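PDB 1VPK: DNA polymerase III, beta subunit, which probably tethers DNA polymerases and other proteins to DNA as a ring-shaped head-to-tail homodimer, giving them processivity. Local coordinates for residues T138-T143 against T224-Y229; W171-N176 against A201-S206; D218-P223 against L236-V241; T131-G136 against R228-R233; E147-K152 against A189-Q194. All coordinates share one frame; numbering follows the deposited sequence.

Interaction 1. Residues T138-T143 against T224-Y229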
# COMPACT_ATOMS: atom_id res chain seq x y z
N THR A 138 5.73 31.79 -25.68
CA THR A 138 5.16 30.49 -25.98
C THR A 138 6.17 29.52 -26.61
O THR A 138 7.14 29.94 -27.30
CB THR A 138 3.85 30.62 -26.85
OG1 THR A 138 3.24 29.34 -26.97
CG2 THR A 138 4.13 31.13 -28.20
N PHE A 139 5.99 28.23 -26.30
CA PHE A 139 6.78 27.17 -26.93
C PHE A 139 6.04 25.85 -26.94
O PHE A 139 5.13 25.63 -26.15
CB PHE A 139 8.16 27.03 -26.25
CG PHE A 139 8.07 26.70 -24.80
CD1 PHE A 139 7.95 27.70 -23.85
CD2 PHE A 139 8.11 25.36 -24.37
CE1 PHE A 139 7.85 27.39 -22.49
CE2 PHE A 139 8.00 25.04 -23.00
CZ PHE A 139 7.87 26.06 -22.07
N GLU A 140 6.39 25.00 -27.88
CA GLU A 140 5.91 23.62 -27.88
C GLU A 140 6.98 22.73 -27.25
O GLU A 140 8.17 22.99 -27.41
CB GLU A 140 5.62 23.16 -29.31
CG GLU A 140 4.22 23.57 -29.79
CD GLU A 140 3.71 22.73 -30.96
OE1 GLU A 140 4.50 22.35 -31.86
OE2 GLU A 140 2.49 22.47 -30.99
N VAL A 141 6.56 21.69 -26.52
CA VAL A 141 7.53 20.67 -26.08
C VAL A 141 6.98 19.25 -26.23
O VAL A 141 5.78 19.01 -26.11
CB VAL A 141 8.09 20.98 -24.62
CG1 VAL A 141 7.01 21.07 -23.65
CG2 VAL A 141 9.14 19.94 -24.19
N ASP A 142 7.89 18.32 -26.53
CA ASP A 142 7.55 16.89 -26.63
C ASP A 142 6.93 16.47 -25.27
O ASP A 142 7.43 16.79 -24.21
CB ASP A 142 8.81 16.09 -27.08
CG ASP A 142 8.61 14.57 -27.08
OD1 ASP A 142 8.36 13.99 -25.99
OD2 ASP A 142 8.72 13.95 -28.17
N THR A 143 5.76 15.84 -25.32
CA THR A 143 5.00 15.52 -24.15
C THR A 143 5.77 14.61 -23.20
O THR A 143 5.86 14.91 -22.01
CB THR A 143 3.70 14.85 -24.58
OG1 THR A 143 3.09 15.68 -25.59
CG2 THR A 143 2.76 14.70 -23.46
N THR A 224 3.15 16.38 -28.70
CA THR A 224 3.67 17.60 -28.10
C THR A 224 2.58 18.38 -27.41
O THR A 224 1.40 18.16 -27.67
CB THR A 224 4.26 18.52 -29.16
OG1 THR A 224 3.24 18.87 -30.09
CG2 THR A 224 5.35 17.84 -29.90
N ILE A 225 2.97 19.27 -26.51
CA ILE A 225 2.02 20.17 -25.81
C ILE A 225 2.53 21.62 -25.90
O ILE A 225 3.72 21.87 -26.13
CB ILE A 225 1.85 19.81 -24.32
CG1 ILE A 225 3.17 19.89 -23.55
CG2 ILE A 225 1.20 18.46 -24.15
CD1 ILE A 225 3.46 21.28 -23.00
N THR A 226 1.62 22.58 -25.72
CA THR A 226 1.96 24.00 -25.79
C THR A 226 1.93 24.66 -24.43
O THR A 226 1.02 24.44 -23.65
CB THR A 226 0.97 24.77 -26.70
OG1 THR A 226 0.98 24.19 -28.00
CG2 THR A 226 1.37 26.23 -26.79
N VAL A 227 2.92 25.53 -24.18
CA VAL A 227 3.03 26.29 -22.94
C VAL A 227 3.06 27.75 -23.30
O VAL A 227 3.79 28.12 -24.19
CB VAL A 227 4.33 25.97 -22.22
CG1 VAL A 227 4.53 26.88 -20.99
CG2 VAL A 227 4.36 24.45 -21.84
N ARG A 228 2.29 28.57 -22.62
CA ARG A 228 2.31 30.03 -22.81
C ARG A 228 2.33 30.75 -21.46
O ARG A 228 1.58 30.40 -20.53
CB ARG A 228 1.09 30.52 -23.60
CG ARG A 228 1.19 32.01 -24.04
CD ARG A 228 0.06 32.38 -25.03
NE ARG A 228 -1.26 32.15 -24.45
CZ ARG A 228 -2.02 31.07 -24.65
NH1 ARG A 228 -1.61 30.06 -25.42
NH2 ARG A 228 -3.20 30.97 -24.03
N TYR A 229 3.18 31.75 -21.37
CA TYR A 229 3.35 32.51 -20.16
C TYR A 229 3.11 33.97 -20.45
O TYR A 229 3.74 34.52 -21.37
CB TYR A 229 4.77 32.28 -19.64
CG TYR A 229 5.22 33.18 -18.49
CD1 TYR A 229 4.53 33.21 -17.32
CD2 TYR A 229 6.38 33.96 -18.58
CE1 TYR A 229 4.92 34.03 -16.25
CE2 TYR A 229 6.80 34.78 -17.49
CZ TYR A 229 6.05 34.78 -16.33
OH TYR A 229 6.39 35.56 -15.23
O HOH W 1 0.59 29.73 -27.66

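Interaction 2. Residues W171-N176 against A201-S206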
# COMPACT_ATOMS: atom_id res chain seq x y z
N TRP A 171 10.62 27.15 -13.35
CA TRP A 171 10.87 26.97 -14.76
C TRP A 171 11.77 28.09 -15.25
O TRP A 171 11.45 29.25 -15.03
CB TRP A 171 9.57 27.03 -15.56
CG TRP A 171 8.55 25.98 -15.25
CD1 TRP A 171 8.05 25.65 -14.03
CD2 TRP A 171 7.83 25.18 -16.20
NE1 TRP A 171 7.11 24.64 -14.15
CE2 TRP A 171 6.96 24.34 -15.48
CE3 TRP A 171 7.85 25.09 -17.60
CZ2 TRP A 171 6.10 23.43 -16.12
CZ3 TRP A 171 7.05 24.15 -18.22
CH2 TRP A 171 6.16 23.35 -17.48
N GLU A 172 12.87 27.74 -15.94
CA GLU A 172 13.73 28.70 -16.61
C GLU A 172 13.85 28.38 -18.07
O GLU A 172 14.33 27.29 -18.46
CB GLU A 172 15.13 28.68 -16.03
CG GLU A 172 15.22 29.19 -14.63
CD GLU A 172 16.65 29.05 -14.10
OE1 GLU A 172 17.59 29.42 -14.81
OE2 GLU A 172 16.82 28.52 -13.01
N LEU A 173 13.41 29.32 -18.89
CA LEU A 173 13.56 29.21 -20.34
C LEU A 173 14.67 30.12 -20.88
O LEU A 173 14.76 31.32 -20.56
CB LEU A 173 12.26 29.57 -21.12
CG LEU A 173 11.06 28.64 -21.18
CD1 LEU A 173 11.45 27.32 -21.86
CD2 LEU A 173 10.49 28.39 -19.79
N HIS A 174 15.48 29.53 -21.75
CA HIS A 174 16.38 30.25 -22.62
C HIS A 174 16.16 29.79 -24.05
O HIS A 174 15.34 28.87 -24.31
CB HIS A 174 17.82 30.01 -22.20
CG HIS A 174 18.12 30.54 -20.83
ND1 HIS A 174 17.90 29.80 -19.69
CD2 HIS A 174 18.60 31.74 -20.43
CE1 HIS A 174 18.25 30.52 -18.64
NE2 HIS A 174 18.67 31.70 -19.06
N LYS A 175 16.86 30.43 -24.97
CA LYS A 175 16.89 30.02 -26.37
C LYS A 175 17.08 28.51 -26.41
O LYS A 175 18.03 27.98 -25.83
CB LYS A 175 18.05 30.74 -27.11
CG LYS A 175 18.13 30.54 -28.63
CD LYS A 175 16.80 30.82 -29.31
CE LYS A 175 16.93 31.48 -30.70
NZ LYS A 175 15.59 32.08 -31.12
N ASN A 176 16.15 27.83 -27.07
CA ASN A 176 16.21 26.39 -27.25
C ASN A 176 16.64 25.60 -25.99
O ASN A 176 17.45 24.64 -26.12
CB ASN A 176 17.08 26.04 -28.45
CG ASN A 176 16.50 26.53 -29.78
OD1 ASN A 176 15.30 26.62 -29.95
ND2 ASN A 176 17.36 26.82 -30.71
N ALA A 201 12.64 33.58 -20.16
CA ALA A 201 11.58 33.72 -19.17
C ALA A 201 11.81 32.80 -18.02
O ALA A 201 12.50 31.79 -18.15
CB ALA A 201 10.21 33.42 -19.81
N SER A 202 11.22 33.13 -16.87
CA SER A 202 11.20 32.23 -15.71
C SER A 202 9.98 32.52 -14.83
O SER A 202 9.45 33.64 -14.84
CB SER A 202 12.51 32.33 -14.92
OG SER A 202 12.55 33.57 -14.24
N PHE A 203 9.52 31.49 -14.10
CA PHE A 203 8.36 31.58 -13.24
C PHE A 203 8.33 30.37 -12.28
O PHE A 203 8.88 29.31 -12.57
CB PHE A 203 7.08 31.64 -14.08
CG PHE A 203 6.98 30.56 -15.14
CD1 PHE A 203 6.46 29.29 -14.83
CD2 PHE A 203 7.37 30.83 -16.46
CE1 PHE A 203 6.35 28.31 -15.80
CE2 PHE A 203 7.26 29.86 -17.45
CZ PHE A 203 6.77 28.60 -17.13
N LEU A 204 7.64 30.54 -11.16
CA LEU A 204 7.42 29.47 -10.20
C LEU A 204 5.96 29.02 -10.29
O LEU A 204 5.05 29.83 -10.24
CB LEU A 204 7.73 29.99 -8.82
CG LEU A 204 7.58 29.05 -7.62
CD1 LEU A 204 8.48 27.87 -7.67
CD2 LEU A 204 7.78 29.82 -6.33
N LEU A 205 5.75 27.72 -10.49
CA LEU A 205 4.41 27.15 -10.36
C LEU A 205 4.37 26.33 -9.07
O LEU A 205 5.37 25.64 -8.72
CB LEU A 205 4.07 26.29 -11.58
CG LEU A 205 4.00 26.99 -12.95
CD1 LEU A 205 3.72 25.96 -14.02
CD2 LEU A 205 2.98 28.15 -13.01
N SER A 206 3.24 26.40 -8.38
CA SER A 206 3.02 25.73 -7.09
C SER A 206 3.08 24.22 -7.26
O SER A 206 2.91 23.70 -8.38
CB SER A 206 1.66 26.11 -6.46
OG SER A 206 0.56 25.40 -7.07

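Interaction 3. Residues D218-P223 against L236-V241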
# COMPACT_ATOMS: atom_id res chain seq x y z
N ASP A 218 0.55 12.66 -18.08
CA ASP A 218 0.36 11.23 -17.93
C ASP A 218 -0.91 10.77 -18.62
O ASP A 218 -1.03 9.59 -18.87
CB ASP A 218 0.37 10.76 -16.46
CG ASP A 218 1.77 10.95 -15.77
OD1 ASP A 218 2.82 11.01 -16.47
OD2 ASP A 218 1.80 11.07 -14.51
N ASN A 219 -1.82 11.68 -18.97
CA ASN A 219 -3.09 11.30 -19.58
C ASN A 219 -3.37 11.88 -20.94
O ASN A 219 -4.51 11.87 -21.39
CB ASN A 219 -4.25 11.62 -18.62
CG ASN A 219 -4.22 10.75 -17.43
OD1 ASN A 219 -4.70 9.65 -17.46
ND2 ASN A 219 -3.63 11.22 -16.38
N THR A 220 -2.36 12.37 -21.64
CA THR A 220 -2.54 12.72 -23.04
C THR A 220 -1.74 11.77 -23.95
O THR A 220 -0.64 11.33 -23.62
CB THR A 220 -2.22 14.22 -23.34
OG1 THR A 220 -2.43 14.48 -24.73
CG2 THR A 220 -0.82 14.54 -23.04
N THR A 221 -2.31 11.45 -25.09
CA THR A 221 -1.60 10.64 -26.08
C THR A 221 -1.00 11.55 -27.14
O THR A 221 -0.41 11.06 -28.09
CB THR A 221 -2.53 9.59 -26.72
OG1 THR A 221 -3.46 10.24 -27.61
CG2 THR A 221 -3.31 8.81 -25.64
N GLU A 222 -1.12 12.86 -26.99
CA GLU A 222 -0.64 13.71 -28.05
C GLU A 222 0.87 13.98 -27.95
O GLU A 222 1.42 14.09 -26.86
CB GLU A 222 -1.50 14.96 -28.20
CG GLU A 222 -1.10 16.18 -27.41
CD GLU A 222 -1.93 17.39 -27.84
OE1 GLU A 222 -3.14 17.16 -28.13
OE2 GLU A 222 -1.37 18.53 -27.91
N PRO A 223 1.56 14.01 -29.11
CA PRO A 223 3.05 14.01 -29.19
C PRO A 223 3.76 15.22 -28.58
O PRO A 223 4.86 15.10 -28.03
CB PRO A 223 3.33 13.93 -30.71
CG PRO A 223 2.11 13.40 -31.28
CD PRO A 223 0.98 13.96 -30.46
N LEU A 236 -1.02 25.56 -20.11
CA LEU A 236 -0.51 24.34 -20.68
C LEU A 236 -1.69 23.72 -21.43
O LEU A 236 -2.71 23.37 -20.81
CB LEU A 236 -0.05 23.42 -19.57
CG LEU A 236 0.80 22.22 -19.96
CD1 LEU A 236 2.26 22.49 -19.56
CD2 LEU A 236 0.32 20.98 -19.26
N SER A 237 -1.57 23.60 -22.74
CA SER A 237 -2.68 23.24 -23.63
C SER A 237 -2.35 21.98 -24.42
O SER A 237 -1.22 21.84 -24.96
CB SER A 237 -2.90 24.36 -24.66
OG SER A 237 -3.36 25.54 -24.04
N THR A 238 -3.33 21.09 -24.51
CA THR A 238 -3.38 20.05 -25.53
C THR A 238 -4.54 20.41 -26.48
O THR A 238 -5.14 21.47 -26.37
CB THR A 238 -3.59 18.65 -24.93
OG1 THR A 238 -4.94 18.51 -24.45
CG2 THR A 238 -2.62 18.40 -23.76
N ASN A 239 -4.80 19.52 -27.43
CA ASN A 239 -5.93 19.57 -28.35
C ASN A 239 -7.26 19.91 -27.66
O ASN A 239 -7.97 20.84 -28.08
CB ASN A 239 -6.03 18.15 -28.97
CG ASN A 239 -6.87 18.09 -30.20
OD1 ASN A 239 -6.74 18.91 -31.12
ND2 ASN A 239 -7.72 17.05 -30.27
N ASP A 240 -7.54 19.20 -26.56
CA ASP A 240 -8.88 19.11 -25.93
C ASP A 240 -8.93 19.70 -24.52
O ASP A 240 -10.02 19.79 -23.95
CB ASP A 240 -9.24 17.63 -25.73
CG ASP A 240 -9.65 16.94 -26.95
OD1 ASP A 240 -9.92 17.57 -28.00
OD2 ASP A 240 -9.72 15.69 -26.85
N VAL A 241 -7.77 20.05 -23.96
CA VAL A 241 -7.62 20.40 -22.56
C VAL A 241 -6.80 21.67 -22.39
O VAL A 241 -5.63 21.74 -22.78
CB VAL A 241 -7.02 19.22 -21.70
CG1 VAL A 241 -7.07 19.55 -20.20
CG2 VAL A 241 -7.80 17.96 -21.94

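Interaction 4. Residues T131-G136 against R228-R233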
# COMPACT_ATOMS: atom_id res chain seq x y z
N THR A 131 -10.26 30.91 -17.98
CA THR A 131 -9.74 31.48 -19.22
C THR A 131 -8.21 31.39 -19.32
O THR A 131 -7.51 31.39 -18.30
CB THR A 131 -10.15 32.94 -19.43
OG1 THR A 131 -9.43 33.78 -18.51
CG2 THR A 131 -11.67 33.14 -19.24
N PRO A 132 -7.72 31.27 -20.57
CA PRO A 132 -6.30 31.02 -20.76
C PRO A 132 -5.44 32.25 -20.52
O PRO A 132 -5.94 33.36 -20.41
CB PRO A 132 -6.22 30.57 -22.24
CG PRO A 132 -7.62 30.41 -22.72
CD PRO A 132 -8.44 31.30 -21.86
N ALA A 133 -4.14 32.01 -20.46
CA ALA A 133 -3.17 33.09 -20.38
C ALA A 133 -3.29 33.95 -21.64
O ALA A 133 -3.75 33.50 -22.68
CB ALA A 133 -1.82 32.55 -20.25
N GLU A 134 -2.85 35.19 -21.53
CA GLU A 134 -2.83 36.13 -22.63
C GLU A 134 -1.61 35.84 -23.46
O GLU A 134 -0.86 34.90 -23.16
CB GLU A 134 -2.73 37.56 -22.09
CG GLU A 134 -3.78 37.89 -21.06
CD GLU A 134 -5.04 38.40 -21.68
OE1 GLU A 134 -5.08 39.62 -21.88
OE2 GLU A 134 -5.97 37.60 -21.94
N SER A 135 -1.41 36.65 -24.50
CA SER A 135 -0.19 36.60 -25.30
C SER A 135 1.01 36.85 -24.42
O SER A 135 0.96 37.67 -23.50
CB SER A 135 -0.22 37.67 -26.37
OG SER A 135 -0.34 38.93 -25.74
N GLY A 136 2.09 36.16 -24.73
CA GLY A 136 3.33 36.38 -24.01
C GLY A 136 4.44 35.60 -24.63
O GLY A 136 4.84 35.87 -25.74
N ARG A 228 2.29 28.57 -22.62
CA ARG A 228 2.31 30.03 -22.81
C ARG A 228 2.33 30.75 -21.46
O ARG A 228 1.58 30.40 -20.53
CB ARG A 228 1.09 30.52 -23.60
CG ARG A 228 1.19 32.01 -24.04
CD ARG A 228 0.06 32.38 -25.03
NE ARG A 228 -1.26 32.15 -24.45
CZ ARG A 228 -2.02 31.07 -24.65
NH1 ARG A 228 -1.61 30.06 -25.42
NH2 ARG A 228 -3.20 30.97 -24.03
N TYR A 229 3.18 31.75 -21.37
CA TYR A 229 3.35 32.51 -20.16
C TYR A 229 3.11 33.97 -20.45
O TYR A 229 3.74 34.52 -21.37
CB TYR A 229 4.77 32.28 -19.64
CG TYR A 229 5.22 33.18 -18.49
CD1 TYR A 229 4.53 33.21 -17.32
CD2 TYR A 229 6.38 33.96 -18.58
CE1 TYR A 229 4.92 34.03 -16.25
CE2 TYR A 229 6.80 34.78 -17.49
CZ TYR A 229 6.05 34.78 -16.33
OH TYR A 229 6.39 35.56 -15.23
N ASP A 230 2.23 34.61 -19.68
CA ASP A 230 1.90 36.04 -19.93
C ASP A 230 2.38 37.02 -18.86
O ASP A 230 2.02 38.19 -18.89
CB ASP A 230 0.40 36.24 -20.23
CG ASP A 230 -0.51 35.93 -19.05
OD1 ASP A 230 -0.01 35.80 -17.90
OD2 ASP A 230 -1.74 35.78 -19.29
N GLY A 231 3.22 36.55 -17.94
CA GLY A 231 3.68 37.39 -16.83
C GLY A 231 2.92 37.12 -15.55
O GLY A 231 3.39 37.42 -14.47
N ARG A 232 1.71 36.58 -15.67
CA ARG A 232 0.88 36.30 -14.49
C ARG A 232 0.38 34.89 -14.44
O ARG A 232 0.23 34.35 -13.36
CB ARG A 232 -0.32 37.26 -14.40
CG ARG A 232 0.08 38.72 -14.25
CD ARG A 232 -0.30 39.56 -15.48
N ARG A 233 0.10 34.31 -15.62
CA ARG A 233 -0.40 32.97 -15.73
C ARG A 233 0.30 32.18 -16.81
O ARG A 233 0.79 32.75 -17.79
CB ARG A 233 -1.89 33.05 -16.08
CG ARG A 233 -2.69 33.77 -15.04
CD ARG A 233 -4.06 33.20 -14.96
NE ARG A 233 -4.86 33.63 -16.09
CZ ARG A 233 -6.12 33.23 -16.29
NH1 ARG A 233 -6.72 32.36 -15.47
NH2 ARG A 233 -6.78 33.69 -17.35
O HOH W 2 -9.40 31.80 -15.47

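Interaction 5. Residues E147-K152 against A189-Q194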
# COMPACT_ATOMS: atom_id res chain seq x y z
N GLU A 147 7.22 15.32 -19.39
CA GLU A 147 6.81 14.40 -18.32
C GLU A 147 7.99 13.90 -17.52
O GLU A 147 7.99 13.95 -16.31
CB GLU A 147 6.07 13.18 -18.88
CG GLU A 147 5.33 12.38 -17.80
CD GLU A 147 6.13 11.20 -17.19
OE1 GLU A 147 7.13 10.72 -17.79
OE2 GLU A 147 5.73 10.70 -16.09
N GLU A 148 9.00 13.40 -18.25
CA GLU A 148 10.26 12.93 -17.68
C GLU A 148 11.00 14.00 -16.86
O GLU A 148 11.45 13.74 -15.74
CB GLU A 148 11.15 12.37 -18.80
CG GLU A 148 12.60 12.12 -18.44
CD GLU A 148 13.38 11.43 -19.61
OE1 GLU A 148 12.92 11.52 -20.78
OE2 GLU A 148 14.44 10.80 -19.33
N MET A 149 11.11 15.20 -17.41
CA MET A 149 11.73 16.27 -16.69
C MET A 149 10.97 16.55 -15.40
O MET A 149 11.59 16.73 -14.36
CB MET A 149 11.76 17.53 -17.55
CG MET A 149 12.60 17.42 -18.85
SD MET A 149 12.67 18.99 -19.71
CE MET A 149 13.65 19.92 -18.55
N VAL A 150 9.63 16.56 -15.43
CA VAL A 150 8.87 16.91 -14.23
C VAL A 150 9.09 15.84 -13.15
O VAL A 150 9.36 16.16 -11.98
CB VAL A 150 7.37 17.11 -14.53
CG1 VAL A 150 6.56 17.26 -13.26
CG2 VAL A 150 7.15 18.36 -15.40
N GLU A 151 9.00 14.59 -13.55
CA GLU A 151 9.15 13.45 -12.66
C GLU A 151 10.57 13.39 -12.02
O GLU A 151 10.75 12.91 -10.90
CB GLU A 151 8.85 12.17 -13.45
CG GLU A 151 9.16 10.83 -12.74
N LYS A 152 11.57 13.89 -12.75
CA LYS A 152 12.94 13.87 -12.25
C LYS A 152 13.20 14.94 -11.21
O LYS A 152 14.18 14.85 -10.49
CB LYS A 152 13.95 13.88 -13.42
CG LYS A 152 14.17 12.49 -13.95
CD LYS A 152 15.07 12.41 -15.13
CE LYS A 152 15.12 10.94 -15.65
NZ LYS A 152 16.34 10.61 -16.49
N ALA A 189 16.70 19.26 -6.87
CA ALA A 189 16.73 18.50 -8.10
C ALA A 189 16.69 19.48 -9.27
O ALA A 189 15.93 20.45 -9.24
CB ALA A 189 15.51 17.57 -8.19
N LEU A 190 17.49 19.20 -10.29
CA LEU A 190 17.53 20.02 -11.46
C LEU A 190 17.53 19.17 -12.73
O LEU A 190 18.30 18.24 -12.80
CB LEU A 190 18.80 20.86 -11.41
CG LEU A 190 19.05 21.92 -12.48
CD1 LEU A 190 19.99 22.96 -11.88
CD2 LEU A 190 19.68 21.31 -13.76
N ALA A 191 16.73 19.57 -13.72
CA ALA A 191 16.65 18.88 -15.01
C ALA A 191 16.70 19.96 -16.10
O ALA A 191 16.03 21.01 -15.99
CB ALA A 191 15.29 18.09 -15.11
N GLU A 192 17.46 19.71 -17.16
CA GLU A 192 17.59 20.65 -18.26
C GLU A 192 17.62 19.89 -19.59
O GLU A 192 18.34 18.88 -19.73
CB GLU A 192 18.87 21.45 -18.07
CG GLU A 192 19.17 22.48 -19.12
CD GLU A 192 20.43 23.26 -18.77
OE1 GLU A 192 20.31 24.19 -17.95
OE2 GLU A 192 21.50 22.92 -19.30
N GLU A 193 16.88 20.38 -20.58
CA GLU A 193 16.86 19.73 -21.89
C GLU A 193 16.75 20.76 -22.99
O GLU A 193 16.05 21.79 -22.86
CB GLU A 193 15.64 18.80 -22.03
CG GLU A 193 15.64 17.57 -21.11
CD GLU A 193 16.51 16.47 -21.61
OE1 GLU A 193 17.05 16.61 -22.72
OE2 GLU A 193 16.64 15.45 -20.90
N GLN A 194 17.37 20.42 -24.10
CA GLN A 194 17.23 21.18 -25.31
C GLN A 194 15.83 21.01 -25.84
O GLN A 194 15.27 19.90 -25.88
CB GLN A 194 18.26 20.71 -26.33
CG GLN A 194 18.25 21.60 -27.55
CD GLN A 194 19.38 21.38 -28.49
OE1 GLN A 194 20.49 20.98 -28.10
NE2 GLN A 194 19.12 21.68 -29.76

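Interaction 1. Residues T138-T143 against T224-Y229
Phe139 and Val227 form a hydrogen-bonded pair between two antiparallel strands, 138-142 and 224-229, which close one end of the sheet that joins the central domain to the N-terminal domain. Phe139 N donates to Val227 O at 3.1 Å and Val227 N returns a bond to Phe139 O; Val141 and Ile225 repeat this pair of hydrogen bonds two residues on. On the face carrying these four residues, the CB of Val227 lies over the Phe139 ring, 3.9 Å from its centroid and displaced toward the rim. Phe139 CG sits between its backbone N and carbonyl carbon (chi1 60°), a torsion that sets the ring alongside Val227 with a face turned to it. Cutting Phe139 back to an alanine would probably open a gap between Val227 and Leu173, which both rest against the ring. Farther along, Val141 CG1 meets Ile225 CD1 at 3.6 Å. Leu146 of helix 143-153 packs on both, and Leu236 of strand 233-237 backs Ile225 and Val227. At the end of strand 138-142, Asp142 is the N-cap of helix 143-153, its OD1 taking the Leu145 N-H, while the Thr143 hydroxyl bonds to Glu222 O. The face bearing Thr138, Glu140, Thr226 and Arg228 is polar: Glu140 CG passes 3.8 Å from Thr226 OG1. Arg228 NH2 bonds Ala133 O, while NH1 gives a hydrogen to a water lying in the guanidinium plane, and that water also bonds Thr138 OG1 at 2.8 Å.

Interaction 2. Residues W171-N176 against A201-S206
Trp171 and Phe203 overlap as an offset stack on the face bearing Trp171, Leu173, Ala201 and Phe203 of two antiparallel strands, 171-174 and 201-206, at one end of the sheet that the central domain shares with the C-terminal domain. The five-membered ring of Trp171 and the Phe203 ring are 4.6 Å apart at their centroids, with planes turned 26° to each other. Phe203 CE1 comes over the indole 3.3 Å from Trp171 CG, while Trp171 CB in turn lies over the Phe203 ring in a CH-pi contact. With chi1 at 50°, Phe203 CG is flanked by both main-chain neighbours of CA, which swings the ring across toward Trp171. Leu205 CD1 approaches the indole obliquely, 3.6 Å from Trp171 NE1, whose N-H is bonded elsewhere in the structure, and Met210 of helix 207-218 touches both residues. On the reverse face, Glu172 CG and Ser202 CB meet loosely at 4.2 Å, and the Glu172 carboxylate bonds to Tyr255 OH. Four main-chain bonds, the straightest from Trp171 N to Phe203 O with an N-H...O angle of 178°, pair the N and O atoms of Trp171, Leu173, Ala201 and Phe203, while the side chains on the ring-bearing face meet across the strands by stacking and apolar contact.

Interaction 3. Residues D218-P223 against L236-V241
Glu222 reaches across from the loop after helix 207-218 to the turn that follows strand 233-237, where it meets Thr238 and Asn239. Its CB already points toward the turn, and beyond CG the chain stays extended (chi2 171°), which delivers the carboxylate to the turn's backbone. CD lies 3.6 Å from Thr238 CB. At the tip the two oxygens divide the work. OE2 rests against the CA of Thr238 at 3.5 Å, whereas OE1 accepts the backbone N-H of Asn239 at 3.0 Å. That bond is nearly straight, 166° at the hydrogen, and comes from the syn side, though 31° out of the carboxylate plane. OE1 also lies close to Asn239 CB, whose amide then leads away. At its base the glutamate is steadied by an ST turn, Glu222 N donating to Thr220 OG1 at 3.1 Å. Thr220 adds a thin contact, its OG1 facing Thr238 CG2 tip to tip at 4.0 Å. The turn is also held from within: Thr238 N bonds to Val241 O, and Thr238 OG1 receives weak bonds from the backbone N atoms of Asp240 and Val241. This surface contact ties the helix-to-strand loop to the tight connection between strands 233-237 and 241-246; the backbone of Ser237 pairs with Thr226 of strand 224-229, Thr238 touches Ile225 of the same strand, and Asn219 packs on helix 19-29.

Interaction 4. Residues T131-G136 against R228-R233
Gly136 passes Asp230 with CA atoms 4.3 Å apart, and the irregular loop 131-136 follows the turn 228-233 so that Ala133 lies opposite Arg233. At Gly136 a side chain would run into Tyr229 O. Asp230 sits at the centre: OD2 takes the Glu134 N-H at 2.6 Å from the anti side, 18° out of the carboxylate plane. OD1 accepts from Arg232 N and Arg233 N, the first of these making an Asx turn, so three backbone N-H groups hold the carboxylate. A chi1 of 66° points OD1 to the N-H groups of its own turn and OD2 to the loop. Ala133 CB touches OD2 at 3.4 Å. Arg228 bends at chi3 to lay its guanidinium edge on the loop, where NE makes weak bonds to Ala133 O and Glu134 O beside the stronger one from NH2. Arg233 NH2 gives an in-plane bond to Thr131 OG1 at 2.9 Å, while Thr131 O lies over one guanidinium face; a water links Thr131 N to Arg233 NH1. Charged side chains therefore grip the loop between strand 115-120 and strand 137-142 largely through its main-chain N-H and C=O groups, and the contact is mostly polar, Ala133 being its buried member.

Interaction 5. Residues E147-K152 against A189-Q194
Met149 lays its thioether across strand 189-194, over which helix 147-152 runs almost antiparallel, their axes 8.0 Å apart at closest. This is the tight part. Met149 SD lies 3.6 Å from Glu193 CG, and a bend at chi3 (68°) turns CE onto the strand backbone, 3.7 Å from Ala191 O and a little farther from Ala191 CB. The small Ala191 lets the helix come near, its CB 4.0 Å from Met149 O. Replacing Met149 with an alanine would probably open a gap over Ala191 and leave the aliphatic stem of Glu193 without its sulfur neighbour. A looser contact joins Ala189 CB to Lys152 O at 3.8 Å, that carbonyl being bonded to Tyr370 OH. The solvent side belongs to the partly exposed ends of Glu148, Lys152 and Glu193. Lys152 NZ turns away to a salt bridge with Glu148 OE2 at 3.4 Å, its hydrogen bond weak. The Glu193 carboxylate bends off to Tyr368 OH, and Lys152 forms a cation-pi contact with the same tyrosine. The helix thus packs on a sheet in which strand 187-194 lies between strand 177-183, whose Leu180 touches Met149, and strand 368-372 of the C-terminal domain, which supplies both tyrosines.

How the interactions relate
Interaction 2 is the most buried, an aromatic and aliphatic core; interactions 1 and 5 are half buried, and interactions 3 and 4 lie at the surface. Interactions 1 and 4 share Arg228 and Tyr229 at the end of strand 224-229, yet the first is a regular ladder and the second a web of charged side chains on a loop. Interactions 1 and 2 belong to different sheets that meet through Phe139 on Leu173 and Tyr229 on Phe203. Interaction 3 meets interaction 1 where strands 224-229 and 233-237 are neighbours in one sheet. Interaction 5, on the same sheet as interaction 2, replaces strand pairing with helix-on-sheet packing.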